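Side-chain contacts in tRNA (guanine(26)-N(2))-dimethyltransferase (Pyrococcus horikoshii, PDB 2DUL), which probably transfers two methyl groups from S-adenosyl-L-methionine to the N2 atom of guanosine 26 in a number of tRNAs: residues A[37-40]-A[41-45]; A[145-148]-A[149-153]; A[339-342]-A[343-347]; A[364-367]-A[368-372]. All coordinates share one frame; numbering follows the deposited sequence.

Contact 1: residues A[37-40]-A[41-45]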
ATOM      1  N   ASP A  37       6.487   0.836 -10.314  1.00 25.29           N
ATOM      2  CA  ASP A  37       7.192  -0.395 -10.666  1.00 24.32           C
ATOM      3  C   ASP A  37       6.582  -1.545  -9.864  1.00 24.61           C
ATOM      4  O   ASP A  37       6.301  -2.616 -10.407  1.00 25.04           O
ATOM      5  CB  ASP A  37       8.683  -0.324 -10.306  1.00 26.20           C
ATOM      6  CG  ASP A  37       9.528   0.373 -11.361  1.00 28.83           C
ATOM      7  OD1 ASP A  37       9.131   0.409 -12.547  1.00 27.68           O
ATOM      8  OD2 ASP A  37      10.615   0.868 -10.994  1.00 31.13           O
ATOM      9  N   ILE A  38       6.403  -1.315  -8.565  1.00 22.46           N
ATOM     10  CA  ILE A  38       5.858  -2.330  -7.666  1.00 23.31           C
ATOM     11  C   ILE A  38       4.506  -2.840  -8.144  1.00 22.05           C
ATOM     12  O   ILE A  38       4.288  -4.052  -8.227  1.00 20.78           O
ATOM     13  CB  ILE A  38       5.713  -1.783  -6.212  1.00 23.08           C
ATOM     14  CG1 ILE A  38       7.064  -1.270  -5.709  1.00 25.28           C
ATOM     15  CG2 ILE A  38       5.196  -2.874  -5.280  1.00 21.52           C
ATOM     16  CD1 ILE A  38       8.162  -2.310  -5.718  1.00 24.78           C
ATOM     17  N   VAL A  39       3.598  -1.925  -8.466  1.00 22.53           N
ATOM     18  CA  VAL A  39       2.282  -2.345  -8.927  1.00 23.16           C
ATOM     19  C   VAL A  39       2.390  -3.084 -10.267  1.00 23.05           C
ATOM     20  O   VAL A  39       1.681  -4.070 -10.497  1.00 22.78           O
ATOM     21  CB  VAL A  39       1.290  -1.136  -9.015  1.00 24.10           C
ATOM     22  CG1 VAL A  39       1.822  -0.064  -9.941  1.00 26.58           C
ATOM     23  CG2 VAL A  39      -0.076  -1.623  -9.473  1.00 24.03           C
ATOM     24  N   VAL A  40       3.284  -2.628 -11.139  1.00 22.07           N
ATOM     25  CA  VAL A  40       3.481  -3.287 -12.431  1.00 22.40           C
ATOM     26  C   VAL A  40       3.918  -4.732 -12.190  1.00 23.23           C
ATOM     27  O   VAL A  40       3.434  -5.660 -12.844  1.00 23.43           O
ATOM     28  CB  VAL A  40       4.558  -2.556 -13.281  1.00 23.30           C
ATOM     29  CG1 VAL A  40       5.080  -3.467 -14.393  1.00 22.82           C
ATOM     30  CG2 VAL A  40       3.956  -1.300 -13.893  1.00 24.08           C
ATOM     31  N   VAL A  41       4.828  -4.919 -11.237  1.00 22.87           N
ATOM     32  CA  VAL A  41       5.310  -6.256 -10.913  1.00 21.62           C
ATOM     33  C   VAL A  41       4.160  -7.119 -10.411  1.00 21.86           C
ATOM     34  O   VAL A  41       3.966  -8.247 -10.869  1.00 21.56           O
ATOM     35  CB  VAL A  41       6.410  -6.207  -9.832  1.00 22.41           C
ATOM     36  CG1 VAL A  41       6.744  -7.623  -9.358  1.00 22.05           C
ATOM     37  CG2 VAL A  41       7.657  -5.537 -10.396  1.00 21.90           C
ATOM     38  N   LEU A  42       3.392  -6.572  -9.476  1.00 22.24           N
ATOM     39  CA  LEU A  42       2.261  -7.284  -8.902  1.00 22.61           C
ATOM     40  C   LEU A  42       1.241  -7.699  -9.955  1.00 22.00           C
ATOM     41  O   LEU A  42       0.780  -8.841  -9.963  1.00 22.94           O
ATOM     42  CB  LEU A  42       1.578  -6.420  -7.834  1.00 22.20           C
ATOM     43  CG  LEU A  42       0.386  -7.069  -7.118  1.00 26.00           C
ATOM     44  CD1 LEU A  42       0.834  -8.370  -6.462  1.00 24.67           C
ATOM     45  CD2 LEU A  42      -0.187  -6.113  -6.079  1.00 24.57           C
ATOM     46  N   LEU A  43       0.892  -6.776 -10.844  1.00 21.41           N
ATOM     47  CA  LEU A  43      -0.089  -7.072 -11.877  1.00 23.21           C
ATOM     48  C   LEU A  43       0.370  -8.182 -12.815  1.00 23.91           C
ATOM     49  O   LEU A  43      -0.455  -8.894 -13.387  1.00 24.16           O
ATOM     50  CB  LEU A  43      -0.437  -5.806 -12.671  1.00 22.99           C
ATOM     51  CG  LEU A  43      -1.655  -5.016 -12.162  1.00 25.18           C
ATOM     52  CD1 LEU A  43      -1.597  -4.840 -10.657  1.00 25.53           C
ATOM     53  CD2 LEU A  43      -1.711  -3.669 -12.864  1.00 24.68           C
ATOM     54  N   ASN A  44       1.682  -8.335 -12.965  1.00 23.76           N
ATOM     55  CA  ASN A  44       2.224  -9.379 -13.824  1.00 26.08           C
ATOM     56  C   ASN A  44       2.116 -10.745 -13.161  1.00 27.55           C
ATOM     57  O   ASN A  44       2.380 -11.773 -13.785  1.00 28.99           O
ATOM     58  CB  ASN A  44       3.676  -9.066 -14.183  1.00 26.95           C
ATOM     59  CG  ASN A  44       3.788  -8.234 -15.444  1.00 27.73           C
ATOM     60  OD1 ASN A  44       3.537  -8.729 -16.542  1.00 26.91           O
ATOM     61  ND2 ASN A  44       4.149  -6.963 -15.296  1.00 28.57           N
ATOM     62  N   ILE A  45       1.719 -10.749 -11.891  1.00 27.18           N
ATOM     63  CA  ILE A  45       1.542 -11.985 -11.143  1.00 27.90           C
ATOM     64  C   ILE A  45       0.051 -12.288 -11.048  1.00 28.16           C
ATOM     65  O   ILE A  45      -0.381 -13.405 -11.326  1.00 27.01           O
ATOM     66  CB  ILE A  45       2.113 -11.873  -9.706  1.00 30.33           C
ATOM     67  CG1 ILE A  45       3.617 -11.593  -9.757  1.00 31.69           C
ATOM     68  CG2 ILE A  45       1.841 -13.154  -8.931  1.00 30.24           C
ATOM     69  CD1 ILE A  45       4.416 -12.658 -10.474  1.00 33.79           C
TER
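The carbonyl oxygen of V40 is gripped twice by N44. The backbone N of N44 gives a bond of 3.2 Å to V40 O, the helical bond, bent to 139° at the hydrogen. The side-chain amide adds a second, with N44 ND2 2.9 Å from V40 O. The two donors reach the oxygen from opposite faces of the carbonyl plane. ND2 stands 46° out of that plane, so it does not sit on a lone pair. The N44 side chain folds back along its helix beside V40, pointing the same way. N44 ND2 also lies 3.7 Å from V40 CG1. The same ND2 donates to E68 O of helix 60-68, which ties the two helices together. With an alanine here, V40 O would probably lose its second donor, and E68 O would be left without this amide.

In the preceding i to i+4 pair, V39 and L43 lie side by side. V39 CG2 is turned anti to the backbone N, beside its carbonyl carbon, and this sets it 3.8 Å from L43 CD1. Both side chains also touch F65 and F134. Backbone bonds run from V41 N, L42 N and L43 N to the carbonyls four residues back; L43 N to V39 O, at 2.8 Å, is the shortest. Buried D37 forms a salt bridge with R64 and accepts from A300 N and R301 N. V39 also lies near R36 and R61, both predicted to bind S-adenosyl-L-methionine. This is i to i+4 packing in a buried helix beside the central sheet of a class I-like methyltransferase fold.

Contact 2: residues A[145-148]-A[149-153]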
ATOM      1  N   GLU A 145     -11.738   9.802   0.935  1.00 18.98           N
ATOM      2  CA  GLU A 145     -12.941  10.320   0.285  1.00 22.57           C
ATOM      3  C   GLU A 145     -13.345   9.447  -0.917  1.00 20.87           C
ATOM      4  O   GLU A 145     -14.436   9.606  -1.465  1.00 20.18           O
ATOM      5  CB  GLU A 145     -12.726  11.767  -0.170  1.00 26.29           C
ATOM      6  CG  GLU A 145     -11.734  11.925  -1.303  1.00 33.58           C
ATOM      7  CD  GLU A 145     -11.399  13.379  -1.597  1.00 37.62           C
ATOM      8  OE1 GLU A 145     -12.339  14.166  -1.836  1.00 37.27           O
ATOM      9  OE2 GLU A 145     -10.196  13.730  -1.590  1.00 37.58           O
ATOM     10  N   PHE A 146     -12.475   8.511  -1.303  1.00 18.43           N
ATOM     11  CA  PHE A 146     -12.738   7.638  -2.452  1.00 17.91           C
ATOM     12  C   PHE A 146     -12.858   6.146  -2.115  1.00 17.09           C
ATOM     13  O   PHE A 146     -13.275   5.347  -2.959  1.00 16.19           O
ATOM     14  CB  PHE A 146     -11.613   7.780  -3.494  1.00 18.37           C
ATOM     15  CG  PHE A 146     -11.373   9.195  -3.953  1.00 20.09           C
ATOM     16  CD1 PHE A 146     -12.294   9.844  -4.775  1.00 19.91           C
ATOM     17  CD2 PHE A 146     -10.225   9.877  -3.561  1.00 22.75           C
ATOM     18  CE1 PHE A 146     -12.076  11.154  -5.199  1.00 21.75           C
ATOM     19  CE2 PHE A 146      -9.994  11.192  -3.980  1.00 21.20           C
ATOM     20  CZ  PHE A 146     -10.920  11.832  -4.799  1.00 21.73           C
ATOM     21  N   LEU A 147     -12.485   5.774  -0.894  1.00 16.42           N
ATOM     22  CA  LEU A 147     -12.490   4.374  -0.488  1.00 16.05           C
ATOM     23  C   LEU A 147     -13.813   3.621  -0.554  1.00 16.39           C
ATOM     24  O   LEU A 147     -13.863   2.498  -1.072  1.00 13.41           O
ATOM     25  CB  LEU A 147     -11.924   4.233   0.926  1.00 15.58           C
ATOM     26  CG  LEU A 147     -11.908   2.794   1.462  1.00 17.61           C
ATOM     27  CD1 LEU A 147     -10.961   1.941   0.624  1.00 17.26           C
ATOM     28  CD2 LEU A 147     -11.469   2.787   2.929  1.00 17.02           C
ATOM     29  N   ASP A 148     -14.881   4.215  -0.027  1.00 15.67           N
ATOM     30  CA  ASP A 148     -16.161   3.514  -0.027  1.00 16.73           C
ATOM     31  C   ASP A 148     -16.660   3.210  -1.434  1.00 16.57           C
ATOM     32  O   ASP A 148     -17.157   2.111  -1.702  1.00 16.41           O
ATOM     33  CB  ASP A 148     -17.220   4.306   0.741  1.00 17.35           C
ATOM     34  CG  ASP A 148     -18.467   3.478   1.010  1.00 19.29           C
ATOM     35  OD1 ASP A 148     -18.347   2.439   1.692  1.00 21.06           O
ATOM     36  OD2 ASP A 148     -19.557   3.856   0.539  1.00 20.49           O
ATOM     37  N   THR A 149     -16.522   4.169  -2.339  1.00 16.25           N
ATOM     38  CA  THR A 149     -16.972   3.956  -3.708  1.00 16.60           C
ATOM     39  C   THR A 149     -16.086   2.934  -4.421  1.00 17.86           C
ATOM     40  O   THR A 149     -16.577   2.120  -5.204  1.00 15.21           O
ATOM     41  CB  THR A 149     -17.000   5.280  -4.502  1.00 17.79           C
ATOM     42  OG1 THR A 149     -17.796   6.238  -3.791  1.00 17.95           O
ATOM     43  CG2 THR A 149     -17.623   5.066  -5.888  1.00 15.42           C
ATOM     44  N   ALA A 150     -14.783   2.958  -4.148  1.00 17.01           N
ATOM     45  CA  ALA A 150     -13.896   1.991  -4.783  1.00 16.74           C
ATOM     46  C   ALA A 150     -14.300   0.579  -4.355  1.00 17.96           C
ATOM     47  O   ALA A 150     -14.217  -0.365  -5.141  1.00 18.14           O
ATOM     48  CB  ALA A 150     -12.445   2.261  -4.395  1.00 16.09           C
ATOM     49  N   LEU A 151     -14.744   0.447  -3.109  1.00 17.79           N
ATOM     50  CA  LEU A 151     -15.151  -0.848  -2.579  1.00 19.09           C
ATOM     51  C   LEU A 151     -16.426  -1.371  -3.234  1.00 19.54           C
ATOM     52  O   LEU A 151     -16.759  -2.549  -3.091  1.00 22.83           O
ATOM     53  CB  LEU A 151     -15.327  -0.766  -1.060  1.00 17.17           C
ATOM     54  CG  LEU A 151     -14.012  -0.775  -0.280  1.00 16.63           C
ATOM     55  CD1 LEU A 151     -14.255  -0.388   1.174  1.00 17.90           C
ATOM     56  CD2 LEU A 151     -13.381  -2.168  -0.371  1.00 18.87           C
ATOM     57  N   ARG A 152     -17.136  -0.497  -3.945  1.00 18.02           N
ATOM     58  CA  ARG A 152     -18.352  -0.887  -4.653  1.00 18.15           C
ATOM     59  C   ARG A 152     -18.071  -1.049  -6.153  1.00 18.44           C
ATOM     60  O   ARG A 152     -18.753  -1.808  -6.840  1.00 18.23           O
ATOM     61  CB  ARG A 152     -19.464   0.155  -4.443  1.00 18.78           C
ATOM     62  CG  ARG A 152     -20.207   0.025  -3.115  1.00 20.48           C
ATOM     63  CD  ARG A 152     -21.302   1.078  -2.951  1.00 20.00           C
ATOM     64  NE  ARG A 152     -20.772   2.330  -2.415  1.00 22.60           N
ATOM     65  CZ  ARG A 152     -20.632   3.457  -3.104  1.00 23.19           C
ATOM     66  NH1 ARG A 152     -20.989   3.519  -4.380  1.00 23.70           N
ATOM     67  NH2 ARG A 152     -20.109   4.524  -2.515  1.00 24.99           N
ATOM     68  N   SER A 153     -17.060  -0.337  -6.647  1.00 17.32           N
ATOM     69  CA  SER A 153     -16.676  -0.379  -8.059  1.00 17.25           C
ATOM     70  C   SER A 153     -15.820  -1.606  -8.417  1.00 17.39           C
ATOM     71  O   SER A 153     -15.882  -2.108  -9.543  1.00 19.10           O
ATOM     72  CB  SER A 153     -15.914   0.901  -8.423  1.00 15.50           C
ATOM     73  OG  SER A 153     -15.641   0.973  -9.817  1.00 17.00           O
TER
HETATM   74  O   HOH W   1     -16.031   7.105  -1.887  1.00 19.82           O
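The guanidinium of R152 has T149 CA over one face, 3.4 Å above the plane and offset toward the rim, and D148 OD2 at its edge. This is an i to i+4 salt bridge on helix 144-153 of the methyltransferase fold. R152 NH2 donates to D148 OD2 over 3.2 Å, nearly straight at 163°. The acceptor lies in the guanidinium plane, but the donor comes from above the carboxylate, and the two planes are 57° apart. The arginine chain bends at chi3 (-85°), which folds its end back over the preceding turn. NH2 also makes a weak bond to T149 OG1, whose stronger partner is N122 OD1.

Both charges have further partners: D148 OD1 meets K210 and the hydroxyl of Y211, and R152 NE is bonded to that same hydroxyl. A leucine in place of R152 would probably leave D148 OD2 without this charged mate and Y211 OH without one of its partners.

The F146 ring has E145 CG over one face, 3.2 Å above the plane. It also packs near D120 and A121, predicted to bind S-adenosyl-L-methionine. On the buried side L147 and L151 cross at a slant, against Y207 of helix 192-209.

The helix is kinked here, as T149 N has no bond to the turn before. Instead a water bridges the gap, donating to E145 O and accepting from T149 N, each at 3.0 Å.

Contact 3: residues A[339-342]-A[343-347]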
ATOM      1  N   GLU A 339      22.955  -6.143  13.480  1.00 33.47           N
ATOM      2  CA  GLU A 339      23.413  -7.406  12.908  1.00 35.80           C
ATOM      3  C   GLU A 339      23.787  -8.409  13.994  1.00 34.54           C
ATOM      4  O   GLU A 339      23.492  -9.598  13.882  1.00 33.96           O
ATOM      5  CB  GLU A 339      24.622  -7.183  11.996  1.00 40.62           C
ATOM      6  CG  GLU A 339      25.037  -8.436  11.234  1.00 46.50           C
ATOM      7  CD  GLU A 339      26.366  -8.288  10.513  1.00 51.15           C
ATOM      8  OE1 GLU A 339      26.524  -7.323   9.734  1.00 53.15           O
ATOM      9  OE2 GLU A 339      27.253  -9.144  10.725  1.00 52.79           O
ATOM     10  N   GLU A 340      24.439  -7.923  15.046  1.00 33.68           N
ATOM     11  CA  GLU A 340      24.861  -8.776  16.156  1.00 33.78           C
ATOM     12  C   GLU A 340      23.661  -9.334  16.919  1.00 31.34           C
ATOM     13  O   GLU A 340      23.648 -10.500  17.323  1.00 29.64           O
ATOM     14  CB  GLU A 340      25.752  -7.982  17.119  1.00 36.52           C
ATOM     15  CG  GLU A 340      27.050  -7.490  16.495  1.00 42.71           C
ATOM     16  CD  GLU A 340      27.806  -6.506  17.378  1.00 45.56           C
ATOM     17  OE1 GLU A 340      28.951  -6.158  17.020  1.00 48.45           O
ATOM     18  OE2 GLU A 340      27.262  -6.073  18.420  1.00 45.29           O
ATOM     19  N   ILE A 341      22.654  -8.492  17.114  1.00 28.25           N
ATOM     20  CA  ILE A 341      21.457  -8.890  17.838  1.00 25.87           C
ATOM     21  C   ILE A 341      20.680  -9.959  17.081  1.00 24.71           C
ATOM     22  O   ILE A 341      20.222 -10.938  17.672  1.00 24.38           O
ATOM     23  CB  ILE A 341      20.547  -7.671  18.095  1.00 25.47           C
ATOM     24  CG1 ILE A 341      21.300  -6.645  18.948  1.00 24.16           C
ATOM     25  CG2 ILE A 341      19.275  -8.106  18.803  1.00 23.75           C
ATOM     26  CD1 ILE A 341      20.618  -5.293  19.044  1.00 26.69           C
ATOM     27  N   ILE A 342      20.527  -9.771  15.775  1.00 24.04           N
ATOM     28  CA  ILE A 342      19.805 -10.743  14.967  1.00 26.16           C
ATOM     29  C   ILE A 342      20.515 -12.091  15.035  1.00 26.50           C
ATOM     30  O   ILE A 342      19.875 -13.131  15.215  1.00 27.27           O
ATOM     31  CB  ILE A 342      19.700 -10.288  13.490  1.00 26.06           C
ATOM     32  CG1 ILE A 342      18.794  -9.056  13.392  1.00 25.69           C
ATOM     33  CG2 ILE A 342      19.144 -11.426  12.629  1.00 25.29           C
ATOM     34  CD1 ILE A 342      18.633  -8.512  11.987  1.00 28.00           C
ATOM     35  N   SER A 343      21.837 -12.074  14.893  1.00 27.41           N
ATOM     36  CA  SER A 343      22.614 -13.310  14.952  1.00 29.11           C
ATOM     37  C   SER A 343      22.435 -13.990  16.305  1.00 28.32           C
ATOM     38  O   SER A 343      22.232 -15.205  16.378  1.00 27.63           O
ATOM     39  CB  SER A 343      24.102 -13.026  14.712  1.00 30.49           C
ATOM     40  OG  SER A 343      24.321 -12.564  13.391  1.00 34.74           O
ATOM     41  N   ALA A 344      22.499 -13.201  17.371  1.00 26.63           N
ATOM     42  CA  ALA A 344      22.340 -13.729  18.720  1.00 26.24           C
ATOM     43  C   ALA A 344      20.958 -14.348  18.932  1.00 26.17           C
ATOM     44  O   ALA A 344      20.835 -15.411  19.538  1.00 24.79           O
ATOM     45  CB  ALA A 344      22.581 -12.623  19.742  1.00 28.25           C
ATOM     46  N   LEU A 345      19.918 -13.681  18.436  1.00 25.58           N
ATOM     47  CA  LEU A 345      18.557 -14.188  18.582  1.00 23.98           C
ATOM     48  C   LEU A 345      18.378 -15.519  17.853  1.00 25.03           C
ATOM     49  O   LEU A 345      17.776 -16.454  18.381  1.00 24.32           O
ATOM     50  CB  LEU A 345      17.552 -13.164  18.052  1.00 22.23           C
ATOM     51  CG  LEU A 345      17.344 -11.939  18.956  1.00 23.18           C
ATOM     52  CD1 LEU A 345      16.512 -10.886  18.232  1.00 22.24           C
ATOM     53  CD2 LEU A 345      16.660 -12.376  20.248  1.00 22.98           C
ATOM     54  N   ARG A 346      18.896 -15.590  16.632  1.00 26.47           N
ATOM     55  CA  ARG A 346      18.799 -16.802  15.831  1.00 27.88           C
ATOM     56  C   ARG A 346      19.556 -17.943  16.503  1.00 30.23           C
ATOM     57  O   ARG A 346      19.118 -19.094  16.461  1.00 30.59           O
ATOM     58  CB  ARG A 346      19.344 -16.548  14.423  1.00 26.90           C
ATOM     59  CG  ARG A 346      18.457 -15.631  13.593  1.00 27.68           C
ATOM     60  CD  ARG A 346      19.070 -15.303  12.241  1.00 29.73           C
ATOM     61  NE  ARG A 346      18.175 -14.473  11.439  1.00 29.23           N
ATOM     62  CZ  ARG A 346      18.492 -13.944  10.262  1.00 30.66           C
ATOM     63  NH1 ARG A 346      19.693 -14.154   9.731  1.00 29.86           N
ATOM     64  NH2 ARG A 346      17.607 -13.199   9.614  1.00 28.96           N
ATOM     65  N   GLU A 347      20.683 -17.626  17.136  1.00 31.71           N
ATOM     66  CA  GLU A 347      21.464 -18.651  17.825  1.00 34.79           C
ATOM     67  C   GLU A 347      20.699 -19.212  19.017  1.00 34.67           C
ATOM     68  O   GLU A 347      20.898 -20.363  19.409  1.00 35.54           O
ATOM     69  CB  GLU A 347      22.812 -18.088  18.288  1.00 36.94           C
ATOM     70  CG  GLU A 347      23.891 -18.119  17.215  1.00 39.95           C
ATOM     71  CD  GLU A 347      25.256 -17.703  17.737  1.00 42.82           C
ATOM     72  OE1 GLU A 347      25.659 -18.184  18.821  1.00 44.20           O
ATOM     73  OE2 GLU A 347      25.933 -16.903  17.058  1.00 44.69           O
TER
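I342 lays its CG2 methyl over one face of the R346 guanidinium, one turn on in helix 338-347. In this i to i+4 pair the two side chains lie alongside each other and point the same way. The methyl stands 3.4 Å above the plane, toward its rim. I342 CG2 is trans to the backbone N, beside the carbonyl carbon, which turns it toward R346. The arginine starts beside its own backbone N (chi1 -70°) and then runs extended from CG to NE, which brings one face of its guanidinium under the isoleucine methyl. Its polar end is held outside this turn: R346 NH2 donates to A352 O.

I341 and L345 repeat the pattern on the buried side, with I341 CG2 4.0 Å from L345 CD1. L345 CG packs 3.3 Å from I341 O. Both residues face helix 368-375 and strand 361-364, whereas the glutamates E339 and E340 are exposed.

S343 offers both its backbone N and its OG to one carbonyl. S343 N and S343 OG reach E339 O from opposite faces of its plane, each at 3.1 Å.

Contact 4: residues A[364-367]-A[368-372]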
ATOM      1  N   THR A 364      10.945 -10.048  15.519  1.00 22.19           N
ATOM      2  CA  THR A 364      11.370 -11.285  16.145  1.00 21.95           C
ATOM      3  C   THR A 364      10.256 -11.974  16.905  1.00 22.44           C
ATOM      4  O   THR A 364       9.324 -11.329  17.388  1.00 20.65           O
ATOM      5  CB  THR A 364      12.546 -11.048  17.113  1.00 22.37           C
ATOM      6  OG1 THR A 364      12.963 -12.299  17.670  1.00 21.34           O
ATOM      7  CG2 THR A 364      12.139 -10.113  18.240  1.00 21.96           C
ATOM      8  N   SER A 365      10.359 -13.294  17.000  1.00 22.52           N
ATOM      9  CA  SER A 365       9.378 -14.087  17.727  1.00 23.85           C
ATOM     10  C   SER A 365       9.698 -14.043  19.222  1.00 24.56           C
ATOM     11  O   SER A 365       8.865 -14.393  20.057  1.00 25.43           O
ATOM     12  CB  SER A 365       9.419 -15.540  17.238  1.00 24.56           C
ATOM     13  OG  SER A 365      10.726 -16.090  17.375  1.00 24.22           O
ATOM     14  N   ALA A 366      10.906 -13.597  19.552  1.00 23.25           N
ATOM     15  CA  ALA A 366      11.348 -13.536  20.942  1.00 22.56           C
ATOM     16  C   ALA A 366      10.536 -12.602  21.831  1.00 23.26           C
ATOM     17  O   ALA A 366      10.056 -11.565  21.386  1.00 22.11           O
ATOM     18  CB  ALA A 366      12.820 -13.133  20.999  1.00 22.71           C
ATOM     19  N   PRO A 367      10.363 -12.978  23.108  1.00 22.26           N
ATOM     20  CA  PRO A 367       9.609 -12.150  24.054  1.00 23.69           C
ATOM     21  C   PRO A 367      10.424 -10.882  24.306  1.00 21.95           C
ATOM     22  O   PRO A 367      11.645 -10.891  24.163  1.00 22.98           O
ATOM     23  CB  PRO A 367       9.531 -13.026  25.305  1.00 23.08           C
ATOM     24  CG  PRO A 367       9.636 -14.427  24.759  1.00 24.56           C
ATOM     25  CD  PRO A 367      10.697 -14.283  23.705  1.00 23.35           C
ATOM     26  N   TYR A 368       9.751  -9.802  24.675  1.00 23.05           N
ATOM     27  CA  TYR A 368      10.421  -8.536  24.957  1.00 22.43           C
ATOM     28  C   TYR A 368      11.610  -8.682  25.914  1.00 22.21           C
ATOM     29  O   TYR A 368      12.694  -8.159  25.657  1.00 23.16           O
ATOM     30  CB  TYR A 368       9.418  -7.546  25.554  1.00 22.18           C
ATOM     31  CG  TYR A 368      10.051  -6.262  26.047  1.00 24.39           C
ATOM     32  CD1 TYR A 368      10.413  -5.248  25.159  1.00 24.62           C
ATOM     33  CD2 TYR A 368      10.301  -6.070  27.406  1.00 25.39           C
ATOM     34  CE1 TYR A 368      11.012  -4.064  25.616  1.00 25.85           C
ATOM     35  CE2 TYR A 368      10.898  -4.899  27.876  1.00 25.90           C
ATOM     36  CZ  TYR A 368      11.252  -3.903  26.980  1.00 26.22           C
ATOM     37  OH  TYR A 368      11.854  -2.758  27.451  1.00 25.97           O
ATOM     38  N   GLU A 369      11.408  -9.385  27.024  1.00 23.43           N
ATOM     39  CA  GLU A 369      12.476  -9.556  28.002  1.00 24.24           C
ATOM     40  C   GLU A 369      13.690 -10.275  27.437  1.00 22.68           C
ATOM     41  O   GLU A 369      14.823  -9.966  27.804  1.00 23.21           O
ATOM     42  CB  GLU A 369      11.964 -10.298  29.236  1.00 24.94           C
ATOM     43  CG  GLU A 369      10.885  -9.558  30.015  1.00 29.39           C
ATOM     44  CD  GLU A 369      11.309  -8.162  30.468  1.00 31.74           C
ATOM     45  OE1 GLU A 369      12.519  -7.925  30.685  1.00 30.59           O
ATOM     46  OE2 GLU A 369      10.415  -7.305  30.630  1.00 34.57           O
ATOM     47  N   VAL A 370      13.465 -11.239  26.551  1.00 22.30           N
ATOM     48  CA  VAL A 370      14.584 -11.955  25.947  1.00 22.71           C
ATOM     49  C   VAL A 370      15.327 -10.999  25.014  1.00 23.10           C
ATOM     50  O   VAL A 370      16.552 -11.023  24.939  1.00 23.68           O
ATOM     51  CB  VAL A 370      14.108 -13.176  25.141  1.00 21.55           C
ATOM     52  CG1 VAL A 370      15.261 -13.738  24.317  1.00 22.68           C
ATOM     53  CG2 VAL A 370      13.576 -14.242  26.089  1.00 23.68           C
ATOM     54  N   PHE A 371      14.579 -10.159  24.305  1.00 21.75           N
ATOM     55  CA  PHE A 371      15.192  -9.197  23.394  1.00 22.98           C
ATOM     56  C   PHE A 371      16.100  -8.243  24.168  1.00 21.82           C
ATOM     57  O   PHE A 371      17.238  -8.002  23.772  1.00 22.87           O
ATOM     58  CB  PHE A 371      14.116  -8.382  22.664  1.00 21.89           C
ATOM     59  CG  PHE A 371      14.670  -7.428  21.638  1.00 22.06           C
ATOM     60  CD1 PHE A 371      15.054  -7.884  20.381  1.00 20.14           C
ATOM     61  CD2 PHE A 371      14.819  -6.073  21.937  1.00 22.35           C
ATOM     62  CE1 PHE A 371      15.580  -7.006  19.429  1.00 21.57           C
ATOM     63  CE2 PHE A 371      15.346  -5.183  20.994  1.00 20.84           C
ATOM     64  CZ  PHE A 371      15.726  -5.649  19.738  1.00 20.93           C
ATOM     65  N   ILE A 372      15.585  -7.708  25.272  1.00 23.79           N
ATOM     66  CA  ILE A 372      16.334  -6.767  26.101  1.00 25.40           C
ATOM     67  C   ILE A 372      17.622  -7.378  26.640  1.00 26.50           C
ATOM     68  O   ILE A 372      18.681  -6.741  26.624  1.00 25.92           O
ATOM     69  CB  ILE A 372      15.481  -6.269  27.292  1.00 27.26           C
ATOM     70  CG1 ILE A 372      14.243  -5.538  26.773  1.00 28.46           C
ATOM     71  CG2 ILE A 372      16.307  -5.350  28.185  1.00 29.93           C
ATOM     72  CD1 ILE A 372      14.550  -4.407  25.820  1.00 30.52           C
TER
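P367 and V370 pack at a slant, with the flank of the proline ring laid against one valine methyl. P367 is the N-cap residue of helix 368-375, and the pair closes the first turn. P367 CD is 3.7 Å from V370 CG2, and P367 CG also comes near that methyl. The valine's two branches divide the work. CG2 lies beside the backbone N and meets the proline, while CG1, anti to that N (chi1 169°), turns to A366, the residue before the proline. V370 CG1 is 4.2 Å from A366 CB, a looser touch.

F371 reaches back toward the start of the link. Its CG is also anti to the backbone N (chi1 -176°), and this carries the ring toward the end of strand 361-364. There T364 CG2 meets F371 CD1 at 4.2 Å, approaching the ring obliquely. F371 also touches I341 and L345 of helix 338-347 and meets the ring of Y322.

The Y368 ring is packed by its own helix. I372 CG1 lies 3.4 Å above one face, offset toward the rim, and E369 OE2 is at the edge. Y368 OH is bonded to T256 O.

T364 shapes the loop before the helix. Its OG1 accepts from A366 N over 3.1 Å, which makes an ST turn, and OG1 is also bonded to E351 O. The first helical bond is the backbone one: F371 N donates to P367 O over 3.0 Å, at 158°, while V370 N reaches the same oxygen at a poorer angle, a weak bond.

In the fold
Contacts 3 and 4 form one packed unit, their centres 11 Å apart. L345 of contact 3 meets both T364 and F371 of contact 4, with L345 CD1 3.9 Å from T364 OG1. I341 CG2 is likewise 3.9 Å from F371 CE1. This unit lies away from the predicted S-adenosyl-L-methionine site. Contacts 1 and 2 each border part of that site, with side chains about 4 Å from those of predicted ligand residues. Their centres are about 22 Å apart, without touching. Contact 2 lies about 44 Å from contact 3 and 40 Å from contact 4, centre to centre, across the middle of the chain.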